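Local structure of ABC transporter, substrate binding protein (Polyamine) (Agrobacterium tumefaciens, 4EUO) at residues D2-S6 / A239-F243; A19-K23 / Q251-M256; A146-V152 / R164-L169. The protein binds gamma-aminobutyric acid (GABA) selectively as a periplasmic solute-binding protein and probably delivers it to an ABC transporter. All blocks are in the same frame, centred on the assembly; numbering follows the deposited sequence.

Followed from the N terminus, the chain shows how a two-lobed binding protein is stitched together by contacts near and far in sequence. Strand 3-6 and helix 10-28 follow each other, and each meets a segment more than 200 residues later: helix 237-247 in contact 1, helix 250-260 in contact 2. Because the segments alternate, the two loops cross, and the contacts touch where Trp20 packs on Phe5 and Phe243. Contact 3 closes a much shorter loop, between helices 142-149 and 162-170, lying along the chain within both of the long ones. Its centre is about 41 Å from that of contact 1 and about 39 Å from that of contact 2, on the opposite side of the chain's centre.

Contact 1: D2-S6 / A239-F243; sequences DLVFS and AAMKF
Leu3 divides its two methyl groups between a helix backbone and an aromatic ring. CD2 comes obliquely to the Phe243 ring, 3.6 Å from Phe243 CG, while CD1 lies on the turn of the helix, 3.6 Å from Ala240 N. Two residues further along the strand, on the same side, Phe5 meets the far end of that ring. Phe5 CD1 is 3.7 Å from Phe243 CE2, and Phe243 CZ stands over one face of the Phe5 ring, toward its rim. The ring planes are 39° apart, an oblique pairing rather than a stack. With CG anti to the backbone N (chi1 -179°), the Phe243 side chain reaches from the helix to the strand. The setting is a helix on a sheet, as in periplasmic binding proteins: strand 3-6 runs parallel to strands 32-35 and 56-60, and the segment 239-243 of helix 237-247 crosses it at 51°. Val56 and the edge-to-face partner Phe24 add to the packing on Phe243. Away from this buried aromatic part the contact thins out. Near the start of the strand, the partly exposed Ala239 meets Leu3 CD1 with its carbonyl carbon and, 3.8 Å away, its CB.

Contact 2: A19-K23 / Q251-M256; sequences AWAEK and QAQADM
Trp20, Lys23 and Ala252 bury the largest areas where helices 10-28 and 250-260 meet. The indole of Trp20 leans against the second helix with its five-membered ring nearest: CD1 lies 3.6 Å from Ala252 CB, and NE1 makes a weak hydrogen bond of 3.1 Å to Ala252 O, bent to 145°. That oxygen, near the plane of the indole at its edge, also accepts the helical bond from Met256 N, so two N-H groups share it. Met256 runs alongside the indole, its CG 3.8 Å from Trp20 CZ2. The Gln253 amide reaches the same ring atom obliquely, while its own polar atoms are bound to Val265 N, Ser98 O and Ala247 O.

Lys23 handles the more open side. Its chain is extended until the last torsion, where a bend (chi4 70°) turns NZ to two acceptors. One is Asp255 OD2, a 2.7 Å salt bridge made on the anti lone pair; the other is Ala19 O, 2.8 Å from Lys23 NZ and one turn back on its own helix. The other carboxylate oxygen, Asp255 OD1, takes a bond from Gln251 NE2 on the syn side, which would steady the carboxylate. Next to the bridge, Ala19 CB sits 3.5 Å from Met256 N, a close approach alanine's small side chain allows. The arrangement is a roughly antiparallel helix pair, the segments' axes at 142°, in the lobe holding the N-terminal strand of a periplasmic binding-protein fold.

Contact 3: A146-V152 / R164-L169; sequences ALLADGV and RAFKKL
A Schellman motif ends helix 142-149, and its turn is clasped by Arg164 of the next helix through Asp150, an example of a helix terminus held by its neighbour. Within the motif Val152 N bonds to Leu147 O and Gly151 N to Leu148 O, with Gly151 as the C-prime residue at positive phi, a backbone shape that suits glycine. Arg164 reaches across with a chain extended from CG to NE and holds Asp150 through NE and NH2, one to each of two atoms. NE forms a salt bridge to Asp150 OD2 at 2.8 Å (159°), meeting the oxygen on its anti side, somewhat out of the carboxylate plane, while NH2 donates to the backbone Asp150 O at 2.9 Å from above the carbonyl plane. Carboxylate and guanidinium are nearly perpendicular, 89° apart. Val152 CG2 rests over the centre of one guanidinium face, 3.5 Å from Arg164 CZ, so apolar packing backs the charged group.

Farther from the turn the helices come together where Ala146 and Ala165 face leucines. Ala146 CB lies against Leu169 CG (3.9 Å), and Leu147 CG against Ala165 CB. Phe166, on another side of helix 162-170, stacks on Trp311 of helix 301-313. Lys168, bent at its second torsion (chi2 58°), passes CG over Ala146 O and CE beside Ala149. One water joins Asp150 OD2 to Arg164 O. A second donates to Asp150 OD1 at 2.6 Å and accepts from Lys168 NZ at 2.7 Å, bridging two charges that stand 4.4 Å apart, Asp150 OD1 to Lys168 NZ.

Contact 1: D2-S6 / A239-F243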
loop_
_atom_site.group_PDB
_atom_site.type_symbol
_atom_site.label_atom_id
_atom_site.label_comp_id
_atom_site.label_asym_id
_atom_site.label_seq_id
_atom_site.Cartn_x
_atom_site.Cartn_y
_atom_site.Cartn_z
ATOM N N ASP A 2 11.821 13.905 -20.128
ATOM C CA ASP A 2 11.151 12.687 -19.682
ATOM C C ASP A 2 10.510 12.891 -18.323
ATOM O O ASP A 2 11.040 13.657 -17.508
ATOM C CB ASP A 2 12.155 11.548 -19.574
ATOM C CG ASP A 2 12.880 11.256 -20.872
ATOM O OD1 ASP A 2 12.239 11.338 -21.937
ATOM O OD2 ASP A 2 14.076 10.914 -20.814
ATOM N N LEU A 3 9.425 12.160 -18.053
ATOM C CA LEU A 3 8.772 12.229 -16.745
ATOM C C LEU A 3 9.249 11.033 -15.937
ATOM O O LEU A 3 9.349 9.941 -16.486
ATOM C CB LEU A 3 7.250 12.158 -16.945
ATOM C CG LEU A 3 6.432 12.273 -15.685
ATOM C CD1 LEU A 3 5.819 13.613 -15.576
ATOM C CD2 LEU A 3 5.367 11.192 -15.633
ATOM N N VAL A 4 9.515 11.229 -14.629
ATOM C CA VAL A 4 9.962 10.145 -13.771
ATOM C C VAL A 4 8.846 9.773 -12.773
ATOM O O VAL A 4 8.348 10.638 -12.050
ATOM C CB VAL A 4 11.256 10.495 -13.023
ATOM C CG1 VAL A 4 11.652 9.371 -12.073
ATOM C CG2 VAL A 4 12.407 10.798 -13.999
ATOM N N PHE A 5 8.495 8.490 -12.769
ATOM C CA PHE A 5 7.498 7.913 -11.866
ATOM C C PHE A 5 8.164 7.038 -10.847
ATOM O O PHE A 5 8.904 6.138 -11.217
ATOM C CB PHE A 5 6.457 7.134 -12.686
ATOM C CG PHE A 5 5.438 6.392 -11.846
ATOM C CD1 PHE A 5 4.508 7.079 -11.084
ATOM C CD2 PHE A 5 5.432 5.011 -11.802
ATOM C CE1 PHE A 5 3.567 6.394 -10.308
ATOM C CE2 PHE A 5 4.489 4.330 -11.015
ATOM C CZ PHE A 5 3.558 5.030 -10.301
ATOM N N SER A 6 7.941 7.342 -9.552
ATOM C CA SER A 6 8.498 6.544 -8.463
ATOM C C SER A 6 7.407 5.726 -7.806
ATOM O O SER A 6 6.342 6.254 -7.479
ATOM C CB SER A 6 9.124 7.446 -7.405
ATOM O OG SER A 6 9.564 6.697 -6.279
ATOM N N ALA A 239 3.270 18.082 -16.994
ATOM C CA ALA A 239 3.339 16.697 -17.439
ATOM C C ALA A 239 2.922 15.752 -16.292
ATOM O O ALA A 239 2.229 14.767 -16.543
ATOM C CB ALA A 239 4.742 16.353 -17.917
ATOM N N ALA A 240 3.296 16.101 -15.042
ATOM C CA ALA A 240 2.948 15.289 -13.862
ATOM C C ALA A 240 1.439 15.259 -13.670
ATOM O O ALA A 240 0.866 14.182 -13.414
ATOM C CB ALA A 240 3.632 15.855 -12.633
ATOM N N MET A 241 0.779 16.421 -13.833
ATOM C CA MET A 241 -0.670 16.481 -13.699
ATOM C C MET A 241 -1.355 15.669 -14.781
ATOM O O MET A 241 -2.325 14.954 -14.486
ATOM C CB MET A 241 -1.178 17.938 -13.710
ATOM C CG MET A 241 -0.557 18.825 -12.678
ATOM S SD MET A 241 -0.794 18.192 -10.984
ATOM C CE MET A 241 0.484 19.152 -10.137
ATOM N N LYS A 242 -0.834 15.710 -16.021
ATOM C CA LYS A 242 -1.379 14.904 -17.106
ATOM C C LYS A 242 -1.191 13.419 -16.844
ATOM O O LYS A 242 -2.057 12.593 -17.182
ATOM C CB LYS A 242 -0.752 15.300 -18.460
ATOM C CG LYS A 242 -1.198 16.674 -18.953
ATOM C CD LYS A 242 -0.461 17.034 -20.236
ATOM C CE LYS A 242 -0.794 18.433 -20.694
ATOM N NZ LYS A 242 0.037 18.828 -21.859
ATOM N N PHE A 243 -0.046 13.056 -16.215
ATOM C CA PHE A 243 0.208 11.657 -15.929
ATOM C C PHE A 243 -0.785 11.155 -14.877
ATOM O O PHE A 243 -1.325 10.047 -15.044
ATOM C CB PHE A 243 1.658 11.466 -15.449
ATOM C CG PHE A 243 1.983 10.015 -15.164
ATOM C CD1 PHE A 243 2.397 9.167 -16.177
ATOM C CD2 PHE A 243 1.776 9.475 -13.898
ATOM C CE1 PHE A 243 2.667 7.818 -15.925
ATOM C CE2 PHE A 243 2.047 8.126 -13.643
ATOM C CZ PHE A 243 2.456 7.297 -14.656
#

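Contact 2: A19-K23 / Q251-M256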
loop_
_atom_site.group_PDB
_atom_site.type_symbol
_atom_site.label_atom_id
_atom_site.label_comp_id
_atom_site.label_asym_id
_atom_site.label_seq_id
_atom_site.Cartn_x
_atom_site.Cartn_y
_atom_site.Cartn_z
ATOM N N ALA A 19 0.576 -0.887 -17.278
ATOM C CA ALA A 19 -0.762 -0.305 -17.373
ATOM C C ALA A 19 -0.810 1.157 -17.770
ATOM O O ALA A 19 -1.812 1.598 -18.335
ATOM C CB ALA A 19 -1.514 -0.497 -16.064
ATOM N N TRP A 20 0.227 1.950 -17.415
ATOM C CA TRP A 20 0.202 3.409 -17.567
ATOM C C TRP A 20 1.212 4.021 -18.503
ATOM O O TRP A 20 0.926 5.069 -19.084
ATOM C CB TRP A 20 0.359 4.051 -16.161
ATOM C CG TRP A 20 -0.707 3.669 -15.167
ATOM C CD1 TRP A 20 -1.933 3.109 -15.437
ATOM C CD2 TRP A 20 -0.653 3.845 -13.740
ATOM N NE1 TRP A 20 -2.634 2.911 -14.268
ATOM C CE2 TRP A 20 -1.878 3.377 -13.210
ATOM C CE3 TRP A 20 0.319 4.350 -12.851
ATOM C CZ2 TRP A 20 -2.160 3.403 -11.840
ATOM C CZ3 TRP A 20 0.021 4.399 -11.501
ATOM C CH2 TRP A 20 -1.191 3.907 -11.005
ATOM N N ALA A 21 2.441 3.495 -18.557
ATOM C CA ALA A 21 3.504 4.181 -19.287
ATOM C C ALA A 21 3.318 4.402 -20.753
ATOM O O ALA A 21 3.431 5.552 -21.194
ATOM C CB ALA A 21 4.858 3.572 -18.986
ATOM N N GLU A 22 2.914 3.366 -21.511
ATOM C CA GLU A 22 2.680 3.561 -22.941
ATOM C C GLU A 22 1.467 4.398 -23.222
ATOM O O GLU A 22 1.495 5.204 -24.157
ATOM C CB GLU A 22 2.629 2.260 -23.691
ATOM C CG GLU A 22 4.032 1.780 -23.985
ATOM C CD GLU A 22 4.116 0.573 -24.890
ATOM O OE1 GLU A 22 4.989 0.571 -25.784
ATOM O OE2 GLU A 22 3.300 -0.358 -24.723
ATOM N N LYS A 23 0.402 4.253 -22.424
ATOM C CA LYS A 23 -0.793 5.069 -22.602
ATOM C C LYS A 23 -0.408 6.550 -22.509
ATOM O O LYS A 23 -0.853 7.346 -23.343
ATOM C CB LYS A 23 -1.843 4.746 -21.521
ATOM C CG LYS A 23 -2.698 3.513 -21.797
ATOM C CD LYS A 23 -3.694 3.282 -20.645
ATOM C CE LYS A 23 -4.437 1.971 -20.715
ATOM N NZ LYS A 23 -3.539 0.780 -20.445
ATOM N N GLN A 251 -9.875 3.149 -17.900
ATOM C CA GLN A 251 -9.194 2.006 -18.497
ATOM C C GLN A 251 -7.832 1.752 -17.852
ATOM O O GLN A 251 -7.500 0.602 -17.590
ATOM C CB GLN A 251 -9.062 2.149 -20.036
ATOM C CG GLN A 251 -8.671 0.848 -20.738
ATOM C CD GLN A 251 -9.689 -0.259 -20.626
ATOM O OE1 GLN A 251 -10.833 -0.148 -21.094
ATOM N NE2 GLN A 251 -9.279 -1.370 -20.047
ATOM N N ALA A 252 -7.054 2.823 -17.616
ATOM C CA ALA A 252 -5.742 2.739 -16.972
ATOM C C ALA A 252 -5.876 2.097 -15.580
ATOM O O ALA A 252 -5.060 1.238 -15.238
ATOM C CB ALA A 252 -5.130 4.121 -16.865
ATOM N N GLN A 253 -6.930 2.453 -14.828
ATOM C CA GLN A 253 -7.130 1.869 -13.500
ATOM C C GLN A 253 -7.562 0.396 -13.598
ATOM O O GLN A 253 -7.123 -0.468 -12.812
ATOM C CB GLN A 253 -8.148 2.678 -12.724
ATOM C CG GLN A 253 -7.549 3.934 -12.114
ATOM C CD GLN A 253 -6.742 3.583 -10.878
ATOM O OE1 GLN A 253 -7.231 2.846 -10.023
ATOM N NE2 GLN A 253 -5.502 4.098 -10.759
ATOM N N ALA A 254 -8.454 0.084 -14.567
ATOM C CA ALA A 254 -8.858 -1.304 -14.746
ATOM C C ALA A 254 -7.630 -2.137 -15.132
ATOM O O ALA A 254 -7.477 -3.243 -14.647
ATOM C CB ALA A 254 -9.920 -1.392 -15.857
ATOM N N ASP A 255 -6.756 -1.615 -16.001
ATOM C CA ASP A 255 -5.569 -2.375 -16.401
ATOM C C ASP A 255 -4.591 -2.567 -15.257
ATOM O O ASP A 255 -4.058 -3.660 -15.108
ATOM C CB ASP A 255 -4.883 -1.717 -17.615
ATOM C CG ASP A 255 -5.738 -1.743 -18.893
ATOM O OD1 ASP A 255 -6.777 -2.446 -18.904
ATOM O OD2 ASP A 255 -5.424 -0.986 -19.808
ATOM N N MET A 256 -4.432 -1.562 -14.394
ATOM C CA MET A 256 -3.566 -1.687 -13.213
ATOM C C MET A 256 -4.158 -2.787 -12.312
ATOM O O MET A 256 -3.443 -3.655 -11.813
ATOM C CB MET A 256 -3.525 -0.331 -12.504
ATOM C CG MET A 256 -2.778 -0.326 -11.157
ATOM S SD MET A 256 -3.781 -0.957 -9.772
ATOM C CE MET A 256 -5.192 0.156 -9.825
#

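Contact 3: A146-V152 / R164-L169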
loop_
_atom_site.group_PDB
_atom_site.type_symbol
_atom_site.label_atom_id
_atom_site.label_comp_id
_atom_site.label_asym_id
_atom_site.label_seq_id
_atom_site.Cartn_x
_atom_site.Cartn_y
_atom_site.Cartn_z
ATOM N N ALA A 146 -2.456 -6.134 15.517
ATOM C CA ALA A 146 -2.178 -6.537 16.903
ATOM C C ALA A 146 -3.428 -6.310 17.774
ATOM O O ALA A 146 -3.773 -7.173 18.600
ATOM C CB ALA A 146 -1.015 -5.713 17.436
ATOM N N LEU A 147 -4.121 -5.192 17.587
ATOM C CA LEU A 147 -5.300 -4.891 18.382
ATOM C C LEU A 147 -6.414 -5.865 18.052
ATOM O O LEU A 147 -7.083 -6.358 18.984
ATOM C CB LEU A 147 -5.715 -3.431 18.157
ATOM C CG LEU A 147 -4.769 -2.407 18.784
ATOM C CD1 LEU A 147 -4.946 -1.043 18.161
ATOM C CD2 LEU A 147 -4.929 -2.353 20.318
ATOM N N LEU A 148 -6.613 -6.180 16.769
ATOM C CA LEU A 148 -7.627 -7.168 16.376
ATOM C C LEU A 148 -7.287 -8.522 16.942
ATOM O O LEU A 148 -8.197 -9.208 17.434
ATOM C CB LEU A 148 -7.742 -7.268 14.861
ATOM C CG LEU A 148 -8.243 -6.000 14.152
ATOM C CD1 LEU A 148 -7.889 -6.040 12.667
ATOM C CD2 LEU A 148 -9.740 -5.785 14.361
ATOM N N ALA A 149 -6.020 -8.918 16.908
ATOM C CA ALA A 149 -5.578 -10.203 17.459
ATOM C C ALA A 149 -5.823 -10.233 18.959
ATOM O O ALA A 149 -6.039 -11.328 19.513
ATOM C CB ALA A 149 -4.107 -10.391 17.186
ATOM N N ASP A 150 -5.804 -9.059 19.621
ATOM C CA ASP A 150 -6.022 -8.917 21.062
ATOM C C ASP A 150 -7.507 -8.739 21.412
ATOM O O ASP A 150 -7.816 -8.413 22.561
ATOM C CB ASP A 150 -5.174 -7.793 21.653
ATOM C CG ASP A 150 -4.972 -7.904 23.143
ATOM O OD1 ASP A 150 -4.726 -9.046 23.628
ATOM O OD2 ASP A 150 -4.958 -6.856 23.805
ATOM N N GLY A 151 -8.395 -8.913 20.449
ATOM C CA GLY A 151 -9.826 -8.906 20.720
ATOM C C GLY A 151 -10.566 -7.606 20.500
ATOM O O GLY A 151 -11.782 -7.578 20.707
ATOM N N VAL A 152 -9.868 -6.506 20.075
ATOM C CA VAL A 152 -10.551 -5.238 19.747
ATOM C C VAL A 152 -11.418 -5.464 18.513
ATOM O O VAL A 152 -10.947 -6.051 17.536
ATOM C CB VAL A 152 -9.539 -4.082 19.499
ATOM C CG1 VAL A 152 -10.254 -2.779 19.105
ATOM C CG2 VAL A 152 -8.678 -3.849 20.722
ATOM N N ARG A 164 -1.563 -0.935 24.300
ATOM C CA ARG A 164 -2.131 -2.267 24.198
ATOM C C ARG A 164 -1.554 -2.992 22.963
ATOM O O ARG A 164 -1.224 -4.175 23.030
ATOM C CB ARG A 164 -3.649 -2.160 24.107
ATOM C CG ARG A 164 -4.359 -3.479 23.973
ATOM C CD ARG A 164 -5.853 -3.269 24.002
ATOM N NE ARG A 164 -6.557 -4.536 23.850
ATOM C CZ ARG A 164 -7.874 -4.679 24.024
ATOM N NH1 ARG A 164 -8.632 -3.624 24.312
ATOM N NH2 ARG A 164 -8.440 -5.875 23.909
ATOM N N ALA A 165 -1.445 -2.283 21.823
ATOM C CA ALA A 165 -0.891 -2.877 20.617
ATOM C C ALA A 165 0.545 -3.314 20.841
ATOM O O ALA A 165 0.913 -4.424 20.437
ATOM C CB ALA A 165 -0.961 -1.892 19.461
ATOM N N PHE A 166 1.363 -2.471 21.481
ATOM C CA PHE A 166 2.763 -2.817 21.704
ATOM C C PHE A 166 2.902 -3.982 22.684
ATOM O O PHE A 166 3.760 -4.851 22.484
ATOM C CB PHE A 166 3.528 -1.581 22.204
ATOM C CG PHE A 166 3.656 -0.446 21.208
ATOM C CD1 PHE A 166 3.920 -0.696 19.865
ATOM C CD2 PHE A 166 3.566 0.876 21.620
ATOM C CE1 PHE A 166 4.044 0.370 18.945
ATOM C CE2 PHE A 166 3.716 1.932 20.711
ATOM C CZ PHE A 166 3.919 1.668 19.372
ATOM N N LYS A 167 2.022 -4.039 23.717
ATOM C CA LYS A 167 2.069 -5.203 24.622
ATOM C C LYS A 167 1.744 -6.490 23.870
ATOM O O LYS A 167 2.389 -7.513 24.101
ATOM C CB LYS A 167 1.086 -5.025 25.789
ATOM C CG LYS A 167 1.612 -4.026 26.808
ATOM C CD LYS A 167 0.668 -3.827 27.991
ATOM C CE LYS A 167 1.255 -2.900 29.029
ATOM N NZ LYS A 167 0.289 -2.626 30.130
ATOM N N LYS A 168 0.777 -6.443 22.937
ATOM C CA LYS A 168 0.429 -7.616 22.153
ATOM C C LYS A 168 1.594 -7.990 21.204
ATOM O O LYS A 168 1.950 -9.160 21.074
ATOM C CB LYS A 168 -0.871 -7.377 21.359
ATOM C CG LYS A 168 -1.364 -8.604 20.557
ATOM C CD LYS A 168 -1.615 -9.857 21.427
ATOM C CE LYS A 168 -2.406 -10.836 20.625
ATOM N NZ LYS A 168 -2.584 -12.117 21.357
ATOM N N LEU A 169 2.196 -6.997 20.549
ATOM C CA LEU A 169 3.363 -7.258 19.693
ATOM C C LEU A 169 4.544 -7.829 20.490
ATOM O O LEU A 169 5.242 -8.699 19.993
ATOM C CB LEU A 169 3.800 -5.997 18.937
ATOM C CG LEU A 169 2.864 -5.656 17.787
ATOM C CD1 LEU A 169 2.933 -4.155 17.478
ATOM C CD2 LEU A 169 3.190 -6.502 16.554
HETATM O O HOH W 1 -2.343 -6.232 24.701
HETATM O O HOH W 2 -4.301 -11.588 23.337
#